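PDB 5ZHB: cellobiose 2-epimerase from Caldibacillus thermoamylovorans, which catalyses the reversible epimerisation at C2 of the reducing-end sugar of cellobiose and probably of related disaccharides. Local coordinates for residues N10-T14 with H15-F19; D107-V111 with Y112-F116; A179-M183 with N184-H188; F380-E383 with F384-R387. All coordinates share one frame; numbering follows the deposited sequence.

Interaction 1. Residues N10-T14 with H15-F19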
loop_
_atom_site.group_PDB
_atom_site.type_symbol
_atom_site.label_atom_id
_atom_site.label_comp_id
_atom_site.label_asym_id
_atom_site.label_seq_id
_atom_site.Cartn_x
_atom_site.Cartn_y
_atom_site.Cartn_z
ATOM N N ASN A 10 18.568 10.400 -1.149
ATOM C CA ASN A 10 18.806 11.455 -0.180
ATOM C C ASN A 10 17.530 11.724 0.624
ATOM O O ASN A 10 17.585 11.849 1.846
ATOM C CB ASN A 10 19.339 12.690 -0.886
ATOM C CG ASN A 10 19.462 13.885 0.021
ATOM O OD1 ASN A 10 18.720 14.869 -0.121
ATOM N ND2 ASN A 10 20.369 13.808 0.975
ATOM N N GLU A 11 16.390 11.830 -0.069
ATOM C CA GLU A 11 15.113 12.109 0.589
ATOM C C GLU A 11 14.823 10.988 1.574
ATOM O O GLU A 11 14.484 11.254 2.743
ATOM C CB GLU A 11 13.982 12.403 -0.405
ATOM C CG GLU A 11 12.602 12.593 0.228
ATOM C CD GLU A 11 12.475 13.718 1.254
ATOM O OE1 GLU A 11 13.312 14.644 1.221
ATOM O OE2 GLU A 11 11.556 13.670 2.101
ATOM N N LEU A 12 15.050 9.754 1.137
ATOM C CA LEU A 12 14.746 8.594 1.957
ATOM C C LEU A 12 15.611 8.575 3.220
ATOM O O LEU A 12 15.090 8.459 4.319
ATOM C CB LEU A 12 14.937 7.314 1.163
ATOM C CG LEU A 12 14.745 6.015 1.942
ATOM C CD1 LEU A 12 13.336 5.944 2.521
ATOM C CD2 LEU A 12 15.031 4.855 1.032
ATOM N N GLU A 13 16.928 8.645 3.036
ATOM C CA GLU A 13 17.882 8.387 4.111
ATOM C C GLU A 13 18.050 9.605 5.014
ATOM O O GLU A 13 18.351 9.434 6.182
ATOM C CB GLU A 13 19.210 7.942 3.500
ATOM C CG GLU A 13 19.099 6.586 2.813
ATOM C CD GLU A 13 20.405 5.831 2.623
ATOM O OE1 GLU A 13 21.141 6.198 1.682
ATOM O OE2 GLU A 13 20.671 4.890 3.425
ATOM N N THR A 14 17.858 10.828 4.509
ATOM C CA THR A 14 18.131 11.998 5.339
ATOM C C THR A 14 16.856 12.637 5.888
ATOM O O THR A 14 16.967 13.462 6.782
ATOM C CB THR A 14 18.997 13.049 4.628
ATOM O OG1 THR A 14 18.220 13.751 3.669
ATOM C CG2 THR A 14 20.248 12.467 3.994
ATOM N N HIS A 15 15.655 12.306 5.356
ATOM C CA HIS A 15 14.439 12.998 5.773
ATOM C C HIS A 15 13.410 11.960 6.236
ATOM O O HIS A 15 12.980 12.007 7.389
ATOM C CB HIS A 15 13.978 13.958 4.670
ATOM C CG HIS A 15 12.848 14.863 5.033
ATOM N ND1 HIS A 15 12.778 15.547 6.228
ATOM C CD2 HIS A 15 11.775 15.233 4.330
ATOM C CE1 HIS A 15 11.668 16.277 6.233
ATOM N NE2 HIS A 15 11.056 16.101 5.076
ATOM N N ILE A 16 13.044 11.011 5.356
ATOM C CA ILE A 16 11.911 10.119 5.615
ATOM C C ILE A 16 12.230 9.170 6.762
ATOM O O ILE A 16 11.523 9.138 7.767
ATOM C CB ILE A 16 11.480 9.319 4.362
ATOM C CG1 ILE A 16 11.040 10.242 3.233
ATOM C CG2 ILE A 16 10.381 8.341 4.763
ATOM C CD1 ILE A 16 10.753 9.551 1.908
ATOM N N LEU A 17 13.235 8.326 6.584
ATOM C CA LEU A 17 13.502 7.298 7.571
ATOM C C LEU A 17 13.918 7.870 8.936
ATOM O O LEU A 17 13.454 7.366 9.948
ATOM C CB LEU A 17 14.504 6.304 7.013
ATOM C CG LEU A 17 14.037 5.580 5.748
ATOM C CD1 LEU A 17 15.112 4.693 5.195
ATOM C CD2 LEU A 17 12.783 4.773 6.026
ATOM N N PRO A 18 14.764 8.911 9.055
ATOM C CA PRO A 18 14.989 9.553 10.365
ATOM C C PRO A 18 13.726 10.065 11.053
ATOM O O PRO A 18 13.613 9.999 12.272
ATOM C CB PRO A 18 15.991 10.700 10.066
ATOM C CG PRO A 18 16.680 10.266 8.795
ATOM C CD PRO A 18 15.635 9.457 7.999
ATOM N N PHE A 19 12.749 10.590 10.292
ATOM C CA PHE A 19 11.523 11.070 10.912
ATOM C C PHE A 19 10.788 9.920 11.616
ATOM O O PHE A 19 10.392 10.044 12.777
ATOM C CB PHE A 19 10.613 11.723 9.869
ATOM C CG PHE A 19 9.176 11.922 10.338
ATOM C CD1 PHE A 19 8.216 10.931 10.161
ATOM C CD2 PHE A 19 8.792 13.123 10.914
ATOM C CE1 PHE A 19 6.917 11.133 10.586
ATOM C CE2 PHE A 19 7.504 13.328 11.336
ATOM C CZ PHE A 19 6.547 12.353 11.135
#

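Interaction 2. Residues D107-V111 with Y112-F116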
loop_
_atom_site.group_PDB
_atom_site.type_symbol
_atom_site.label_atom_id
_atom_site.label_comp_id
_atom_site.label_asym_id
_atom_site.label_seq_id
_atom_site.Cartn_x
_atom_site.Cartn_y
_atom_site.Cartn_z
ATOM N N ASP A 107 -10.932 -4.494 17.659
ATOM C CA ASP A 107 -10.523 -5.878 17.565
ATOM C C ASP A 107 -11.143 -6.582 16.355
ATOM O O ASP A 107 -11.060 -7.811 16.257
ATOM C CB ASP A 107 -10.849 -6.612 18.856
ATOM C CG ASP A 107 -12.326 -6.728 19.196
ATOM O OD1 ASP A 107 -13.173 -6.290 18.403
ATOM O OD2 ASP A 107 -12.611 -7.250 20.278
ATOM N N ARG A 108 -11.762 -5.814 15.447
ATOM C CA ARG A 108 -12.229 -6.369 14.185
ATOM C C ARG A 108 -11.076 -6.978 13.373
ATOM O O ARG A 108 -9.914 -6.589 13.477
ATOM C CB ARG A 108 -12.969 -5.299 13.386
ATOM C CG ARG A 108 -14.332 -5.008 13.986
ATOM C CD ARG A 108 -15.066 -3.974 13.184
ATOM N NE ARG A 108 -14.213 -2.790 13.026
ATOM C CZ ARG A 108 -14.561 -1.701 12.354
ATOM N NH1 ARG A 108 -15.743 -1.639 11.772
ATOM N NH2 ARG A 108 -13.724 -0.684 12.300
ATOM N N LYS A 109 -11.430 -7.947 12.538
ATOM C CA LYS A 109 -10.473 -8.683 11.733
ATOM C C LYS A 109 -10.831 -8.438 10.267
ATOM O O LYS A 109 -11.889 -8.870 9.801
ATOM C CB LYS A 109 -10.652 -10.165 12.065
ATOM C CG LYS A 109 -10.290 -10.558 13.477
ATOM C CD LYS A 109 -8.837 -10.441 13.891
ATOM C CE LYS A 109 -8.666 -10.616 15.383
ATOM N NZ LYS A 109 -8.929 -11.996 15.861
ATOM N N HIS A 110 -9.971 -7.701 9.569
ATOM C CA HIS A 110 -10.259 -7.317 8.199
ATOM C C HIS A 110 -9.238 -8.039 7.308
ATOM O O HIS A 110 -8.050 -8.071 7.643
ATOM C CB HIS A 110 -10.221 -5.789 8.097
ATOM C CG HIS A 110 -10.920 -5.308 6.872
ATOM N ND1 HIS A 110 -10.505 -5.681 5.604
ATOM C CD2 HIS A 110 -12.035 -4.585 6.718
ATOM C CE1 HIS A 110 -11.322 -5.153 4.701
ATOM N NE2 HIS A 110 -12.267 -4.473 5.354
ATOM N N VAL A 111 -9.705 -8.589 6.182
ATOM C CA VAL A 111 -8.842 -9.266 5.214
ATOM C C VAL A 111 -7.719 -8.328 4.758
ATOM O O VAL A 111 -6.589 -8.748 4.598
ATOM C CB VAL A 111 -9.687 -9.801 4.037
ATOM C CG1 VAL A 111 -8.813 -10.301 2.892
ATOM C CG2 VAL A 111 -10.643 -10.907 4.454
ATOM N N TYR A 112 -8.016 -7.033 4.599
ATOM C CA TYR A 112 -7.046 -6.036 4.158
ATOM C C TYR A 112 -5.885 -5.988 5.135
ATOM O O TYR A 112 -4.725 -5.941 4.729
ATOM C CB TYR A 112 -7.752 -4.686 4.073
ATOM C CG TYR A 112 -6.943 -3.463 3.676
ATOM C CD1 TYR A 112 -6.032 -3.493 2.624
ATOM C CD2 TYR A 112 -7.190 -2.245 4.282
ATOM C CE1 TYR A 112 -5.350 -2.352 2.248
ATOM C CE2 TYR A 112 -6.515 -1.098 3.915
ATOM C CZ TYR A 112 -5.586 -1.157 2.896
ATOM O OH TYR A 112 -4.935 -0.010 2.534
ATOM N N ALA A 113 -6.203 -6.016 6.432
ATOM C CA ALA A 113 -5.153 -5.988 7.429
ATOM C C ALA A 113 -4.340 -7.286 7.402
ATOM O O ALA A 113 -3.121 -7.230 7.558
ATOM C CB ALA A 113 -5.763 -5.658 8.787
ATOM N N GLN A 114 -4.991 -8.439 7.209
ATOM C CA GLN A 114 -4.293 -9.718 7.198
ATOM C C GLN A 114 -3.320 -9.754 6.017
ATOM O O GLN A 114 -2.196 -10.220 6.151
ATOM C CB GLN A 114 -5.227 -10.929 7.182
ATOM C CG GLN A 114 -6.387 -10.874 8.172
ATOM C CD GLN A 114 -6.014 -10.398 9.563
ATOM O OE1 GLN A 114 -5.072 -10.899 10.183
ATOM N NE2 GLN A 114 -6.738 -9.419 10.067
ATOM N N ALA A 115 -3.753 -9.216 4.877
ATOM C CA ALA A 115 -2.885 -9.101 3.699
ATOM C C ALA A 115 -1.617 -8.303 4.002
ATOM O O ALA A 115 -0.497 -8.765 3.725
ATOM C CB ALA A 115 -3.657 -8.504 2.529
ATOM N N PHE A 116 -1.789 -7.099 4.561
ATOM C CA PHE A 116 -0.653 -6.283 4.957
ATOM C C PHE A 116 0.277 -7.051 5.906
ATOM O O PHE A 116 1.472 -6.873 5.826
ATOM C CB PHE A 116 -1.092 -4.907 5.477
ATOM C CG PHE A 116 -0.969 -3.896 4.335
ATOM C CD1 PHE A 116 0.277 -3.500 3.892
ATOM C CD2 PHE A 116 -2.084 -3.440 3.649
ATOM C CE1 PHE A 116 0.426 -2.662 2.789
ATOM C CE2 PHE A 116 -1.942 -2.600 2.539
ATOM C CZ PHE A 116 -0.695 -2.214 2.116
#

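Interaction 3. Residues A179-M183 with N184-H188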
loop_
_atom_site.group_PDB
_atom_site.type_symbol
_atom_site.label_atom_id
_atom_site.label_comp_id
_atom_site.label_asym_id
_atom_site.label_seq_id
_atom_site.Cartn_x
_atom_site.Cartn_y
_atom_site.Cartn_z
ATOM N N ALA A 179 -20.680 -1.862 -0.538
ATOM C CA ALA A 179 -19.962 -2.774 -1.416
ATOM C C ALA A 179 -19.806 -4.120 -0.721
ATOM O O ALA A 179 -19.514 -4.142 0.469
ATOM C CB ALA A 179 -18.608 -2.207 -1.749
ATOM N N ASP A 180 -19.953 -5.207 -1.489
ATOM C CA ASP A 180 -19.647 -6.562 -1.046
ATOM C C ASP A 180 -18.207 -6.947 -1.373
ATOM O O ASP A 180 -17.619 -7.850 -0.761
ATOM C CB ASP A 180 -20.601 -7.538 -1.724
ATOM C CG ASP A 180 -22.074 -7.200 -1.511
ATOM O OD1 ASP A 180 -22.513 -7.224 -0.340
ATOM O OD2 ASP A 180 -22.755 -6.848 -2.504
ATOM N N ILE A 181 -17.691 -6.367 -2.465
ATOM C CA ILE A 181 -16.386 -6.734 -2.989
ATOM C C ILE A 181 -15.675 -5.414 -3.273
ATOM O O ILE A 181 -16.312 -4.466 -3.720
ATOM C CB ILE A 181 -16.480 -7.618 -4.252
ATOM C CG1 ILE A 181 -17.011 -9.034 -3.960
ATOM C CG2 ILE A 181 -15.118 -7.679 -4.955
ATOM C CD1 ILE A 181 -17.333 -9.859 -5.202
ATOM N N THR A 182 -14.379 -5.337 -2.931
ATOM C CA THR A 182 -13.586 -4.147 -3.231
ATOM C C THR A 182 -12.318 -4.514 -4.002
ATOM O O THR A 182 -11.629 -5.504 -3.748
ATOM C CB THR A 182 -13.264 -3.295 -1.992
ATOM O OG1 THR A 182 -12.211 -3.885 -1.218
ATOM C CG2 THR A 182 -14.505 -3.004 -1.169
ATOM N N MET A 183 -11.996 -3.612 -4.939
ATOM C CA MET A 183 -10.742 -3.593 -5.665
ATOM C C MET A 183 -9.603 -3.451 -4.668
ATOM O O MET A 183 -8.594 -4.165 -4.761
ATOM C CB MET A 183 -10.783 -2.445 -6.693
ATOM C CG MET A 183 -9.492 -2.166 -7.436
ATOM S SD MET A 183 -8.346 -1.108 -6.513
ATOM C CE MET A 183 -9.216 0.448 -6.584
ATOM N N ASN A 184 -9.792 -2.569 -3.689
ATOM C CA ASN A 184 -8.690 -2.263 -2.773
ATOM C C ASN A 184 -8.204 -3.521 -2.061
ATOM O O ASN A 184 -6.998 -3.758 -1.974
ATOM C CB ASN A 184 -9.065 -1.158 -1.797
ATOM C CG ASN A 184 -7.863 -0.686 -1.009
ATOM O OD1 ASN A 184 -6.936 -0.110 -1.582
ATOM N ND2 ASN A 184 -7.848 -0.993 0.282
ATOM N N THR A 185 -9.137 -4.320 -1.496
ATOM C CA THR A 185 -8.745 -5.526 -0.765
ATOM C C THR A 185 -8.043 -6.517 -1.690
ATOM O O THR A 185 -7.008 -7.055 -1.338
ATOM C CB THR A 185 -9.963 -6.164 -0.088
ATOM O OG1 THR A 185 -10.424 -5.241 0.892
ATOM C CG2 THR A 185 -9.613 -7.469 0.605
ATOM N N HIS A 186 -8.579 -6.705 -2.912
ATOM C CA HIS A 186 -7.985 -7.602 -3.887
ATOM C C HIS A 186 -6.572 -7.154 -4.263
ATOM O O HIS A 186 -5.672 -7.986 -4.421
ATOM C CB HIS A 186 -8.955 -7.740 -5.074
ATOM C CG HIS A 186 -10.126 -8.602 -4.698
ATOM N ND1 HIS A 186 -11.219 -8.108 -4.017
ATOM C CD2 HIS A 186 -10.351 -9.938 -4.872
ATOM C CE1 HIS A 186 -12.074 -9.116 -3.785
ATOM N NE2 HIS A 186 -11.573 -10.241 -4.296
ATOM N N LEU A 187 -6.358 -5.834 -4.368
ATOM C CA LEU A 187 -5.037 -5.344 -4.771
ATOM C C LEU A 187 -3.993 -5.751 -3.735
ATOM O O LEU A 187 -2.904 -6.249 -4.081
ATOM C CB LEU A 187 -5.088 -3.824 -4.979
ATOM C CG LEU A 187 -3.769 -3.132 -5.364
ATOM C CD1 LEU A 187 -3.178 -3.748 -6.600
ATOM C CD2 LEU A 187 -3.943 -1.649 -5.559
ATOM N N HIS A 188 -4.307 -5.480 -2.451
ATOM C CA HIS A 188 -3.345 -5.718 -1.372
ATOM C C HIS A 188 -3.208 -7.209 -1.064
ATOM O O HIS A 188 -2.142 -7.632 -0.622
ATOM C CB HIS A 188 -3.573 -4.755 -0.201
ATOM C CG HIS A 188 -3.338 -3.361 -0.662
ATOM N ND1 HIS A 188 -2.071 -2.891 -0.954
ATOM C CD2 HIS A 188 -4.176 -2.393 -1.035
ATOM C CE1 HIS A 188 -2.181 -1.648 -1.412
ATOM N NE2 HIS A 188 -3.428 -1.338 -1.486
#

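Interaction 4. Residues F380-E383 with F384-R387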
loop_
_atom_site.group_PDB
_atom_site.type_symbol
_atom_site.label_atom_id
_atom_site.label_comp_id
_atom_site.label_asym_id
_atom_site.label_seq_id
_atom_site.Cartn_x
_atom_site.Cartn_y
_atom_site.Cartn_z
ATOM N N PHE A 380 8.545 3.905 -2.853
ATOM C CA PHE A 380 8.846 4.623 -4.074
ATOM C C PHE A 380 10.358 4.849 -4.212
ATOM O O PHE A 380 10.922 4.547 -5.269
ATOM C CB PHE A 380 7.996 5.894 -4.169
ATOM C CG PHE A 380 8.735 7.124 -4.662
ATOM C CD1 PHE A 380 9.101 7.256 -6.001
ATOM C CD2 PHE A 380 9.054 8.151 -3.781
ATOM C CE1 PHE A 380 9.740 8.403 -6.442
ATOM C CE2 PHE A 380 9.697 9.291 -4.223
ATOM C CZ PHE A 380 10.062 9.404 -5.547
ATOM N N CYS A 381 11.003 5.411 -3.180
ATOM C CA CYS A 381 12.431 5.671 -3.236
ATOM C C CYS A 381 13.182 4.364 -3.488
ATOM O O CYS A 381 14.051 4.316 -4.351
ATOM C CB CYS A 381 12.918 6.323 -1.945
ATOM S SG CYS A 381 12.234 7.965 -1.657
ATOM N N LEU A 382 12.818 3.299 -2.777
ATOM C CA LEU A 382 13.492 2.002 -2.877
ATOM C C LEU A 382 13.314 1.326 -4.235
ATOM O O LEU A 382 14.241 0.682 -4.753
ATOM C CB LEU A 382 13.007 1.105 -1.749
ATOM C CG LEU A 382 13.412 1.562 -0.340
ATOM C CD1 LEU A 382 12.699 0.725 0.687
ATOM C CD2 LEU A 382 14.914 1.499 -0.140
ATOM N N GLU A 383 12.136 1.489 -4.838
ATOM C CA GLU A 383 11.889 0.893 -6.143
ATOM C C GLU A 383 12.838 1.488 -7.185
ATOM O O GLU A 383 13.382 0.756 -8.014
ATOM C CB GLU A 383 10.429 1.133 -6.509
ATOM C CG GLU A 383 9.465 0.083 -5.963
ATOM C CD GLU A 383 9.635 -1.271 -6.624
ATOM O OE1 GLU A 383 9.750 -1.319 -7.868
ATOM O OE2 GLU A 383 9.623 -2.270 -5.893
ATOM N N PHE A 384 12.962 2.814 -7.204
ATOM C CA PHE A 384 13.879 3.479 -8.125
ATOM C C PHE A 384 15.330 3.105 -7.840
ATOM O O PHE A 384 16.093 2.806 -8.751
ATOM C CB PHE A 384 13.740 4.986 -8.035
ATOM C CG PHE A 384 12.617 5.502 -8.913
ATOM C CD1 PHE A 384 12.860 5.844 -10.238
ATOM C CD2 PHE A 384 11.326 5.629 -8.423
ATOM C CE1 PHE A 384 11.840 6.390 -11.022
ATOM C CE2 PHE A 384 10.297 6.093 -9.232
ATOM C CZ PHE A 384 10.554 6.485 -10.522
ATOM N N ILE A 385 15.724 3.109 -6.571
ATOM C CA ILE A 385 17.072 2.680 -6.238
ATOM C C ILE A 385 17.384 1.305 -6.844
ATOM O O ILE A 385 18.450 1.085 -7.437
ATOM C CB ILE A 385 17.265 2.717 -4.712
ATOM C CG1 ILE A 385 17.296 4.163 -4.184
ATOM C CG2 ILE A 385 18.531 1.938 -4.337
ATOM C CD1 ILE A 385 17.048 4.313 -2.682
ATOM N N GLU A 386 16.470 0.346 -6.682
ATOM C CA GLU A 386 16.703 -1.033 -7.076
ATOM C C GLU A 386 16.585 -1.166 -8.593
ATOM O O GLU A 386 17.324 -1.932 -9.215
ATOM C CB GLU A 386 15.729 -1.959 -6.336
ATOM C CG GLU A 386 16.306 -3.322 -5.951
ATOM C CD GLU A 386 15.305 -4.374 -5.454
ATOM O OE1 GLU A 386 15.735 -5.487 -5.098
ATOM O OE2 GLU A 386 14.084 -4.128 -5.440
ATOM N N ARG A 387 15.644 -0.449 -9.221
ATOM C CA ARG A 387 15.457 -0.582 -10.658
ATOM C C ARG A 387 16.655 -0.001 -11.423
ATOM O O ARG A 387 17.049 -0.567 -12.447
ATOM C CB ARG A 387 14.160 0.103 -11.094
ATOM C CG ARG A 387 12.908 -0.704 -10.766
ATOM C CD ARG A 387 11.674 0.159 -10.932
ATOM N NE ARG A 387 10.477 -0.514 -10.402
ATOM C CZ ARG A 387 9.564 -1.099 -11.175
ATOM N NH1 ARG A 387 9.783 -1.216 -12.476
ATOM N NH2 ARG A 387 8.446 -1.570 -10.648
#

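Interaction 1. Residues N10-T14 with H15-F19
Leu17 N gives an almost straight hydrogen bond to Leu12 O (2.9 Å, 173°), an i-to-i+5 link belonging to a pi-type turn in helix 2-21 of this (alpha/alpha)6-barrel enzyme. The carbonyl one residue earlier is gripped twice. Ile16 N reaches Glu11 O at 3.0 Å in the carbonyl plane, again five residues on, whereas His15 N approaches the same oxygen from above that plane with the usual four-residue spacing. Thr14 adds a side-chain bond of 2.7 Å from its OG1 to Asn10 O. Its chi1 of 75° tucks the hydroxyl back against its own backbone, so that OG1 and Thr14 N reach Asn10 O from opposite faces of its plane.

Pro18 has no N-H, so the bond to the turn before is missing there; proline is tolerated where the helix kinks. The short axes of 10-14 and 15-19 differ by 20°, and Pro18 CG rests against Glu13 O at 3.2 Å. On another side, Glu11 and His15 run alongside each other and hold the loop after helix 326-343, Glu11 OE2 through Trp352 NE1 and His15 NE2 through Glu351 O. Leu12, apolar and buried, packs on Cys381 and Leu382 of helix 375-387 and Leu66 of helix 49-66, Leu17 on Ala62 of the latter. Between them the packing is tight, Leu12 CD1 lying 3.3 Å from Leu17 CG and 3.4 Å from Leu17 CD1.

Interaction 2. Residues D107-V111 with Y112-F116
His110 O is gripped by two N-H groups of a single residue, Gln114. The backbone Gln114 N lies in the carbonyl plane at 3.1 Å, the standard bond of a first helical turn, while the side-chain Gln114 NE2 comes from well above that plane, also 3.1 Å from His110 O. With chi1 at -46° and a further bend about CB-CG, the glutamine chain folds so that NE2 returns to His110 O. A glutamine suits this place because its other end can accept, and Gln114 OE1 takes the N-H of Leu94.

His110 is also the N-cap of helix 111-128. Its ring atom ND1 accepts from Tyr112 N at 3.0 Å and 160°, with the donor almost in the ring plane, so an in-plane nitrogen satisfies an N-H that has no preceding turn to bond to. The same ND1 lies 3.3 Å from Tyr112 CB, which sits well above the ring plane, unlike the backbone N. Ala115 N then continues the helical ladder to Val111 O at 2.9 Å.

The turn passes from strand 106-110 straight into helix 111-128. Strand 155-160 pairs beside it, Val111 and His110 touch Thr185 of helix 183-199, and Tyr112 and Ala113 lean on Ile50 of helix 49-66.

Interaction 3. Residues A179-M183 with N184-H188
Ile181 lays its CG2 methyl against CE1 of the His186 ring, 3.6 Å away, at the passage from strand 181-182 into helix 183-199 of the (alpha/alpha)6 barrel. The strand enters with a classic beta bulge, in which Asp180 and Ile181 both face Phe232. Branched and apolar, Ile181 fills the space beside the imidazole and leaves its nitrogens to polar partners.

The ring is held at both of them. His186 ND1 donates a short, fairly straight bond to Thr182 O (2.6 Å, 164°), the oxygen lying close to the ring plane, and NE2 accepts from the backbone N-H of Tyr156. Those two bonds fix the rotation of the ring. Thr182 O also receives His186 N, but weakly, at 3.4 Å, so one side chain supplies the firmer bond where the helix backbone gives only a loose one.

Thr182 is the N-cap. With chi1 at 77° the hydroxyl folds over its own backbone, and from there OG1 accepts Thr185 N at 3.1 Å; threonine is a good cap because its short hydroxyl side chain reaches forward to an N-H of the first turn, which has no earlier carbonyl to bond. Glu158 OE2 is hydrogen-bonded to the hydroxyls of both Thr182 and Thr185, tying the cap to strand 155-160, while Asn184 OD1 pairs with His247 NE2. Met183 turns to Phe216 and Val220 of helix 203-220, its chain bent twice so that its SD comes back to 3.5 Å from Asn184 N. In the backbone, Leu187 N meets Met183 O at 2.8 Å.

Interaction 4. Residues F380-E383 with F384-R387
Glu383 OE1 takes two N-H groups of Arg387, one turn further along helix 375-387, in an i-to-i+4 salt bridge. The bond from Arg387 NE to Glu383 OE1 is the firm one at 2.8 Å; the one from NH2 to the same oxygen, 3.1 Å, is weak. Carboxylate and guanidinium planes stand 67° apart, so the two groups do not form the flat, two-oxygen pairing. The glutamate chain bends about its CB-CG bond (chi2 -69°) to bring OE1 across, and the arginine extends from CG to NE to meet it.

Away from the salt bridge, Phe380 CD1 lies 3.6 Å from Phe384 CE2, the ring centres 5.6 Å apart and the planes at 81°. The edge of Phe384 also rests on Phe380 O, CD2 lying 3.4 Å from it. Aromatic residues suit this buried side: Phe8 of helix 2-21 meets both rings, and Tyr317 of helix 306-323 meets Phe384.

Arg387 is long enough to reach outward too, NH1 binding Glu321 OE1 and Asn318 OD1. Sharing the guanidinium between two carboxylates probably favours the charged forms of Arg387, Glu383 and Glu321, and fastens the helix end to helix 306-323.

The four contacts form two pairs. Interactions 1 and 4 touch where helix 2-21 packs on helix 375-387: Leu12 CD2 packs on Leu382 CD2 at 3.6 Å, joining elements from the two ends of the chain. Interactions 2 and 3 also touch, their centres about 12 Å apart. Both are strand-to-helix turns, and Phe116 CZ lies 3.4 Å from His188 ND1 while Tyr112 CE1 meets Asn184 ND2. The pairs are separate, with about 12 Å between the nearest atoms of interaction 4 and either interaction 2 or 3. In barrels of this family the sugar site probably lies in the central cleft, nearer to interactions 2 and 3.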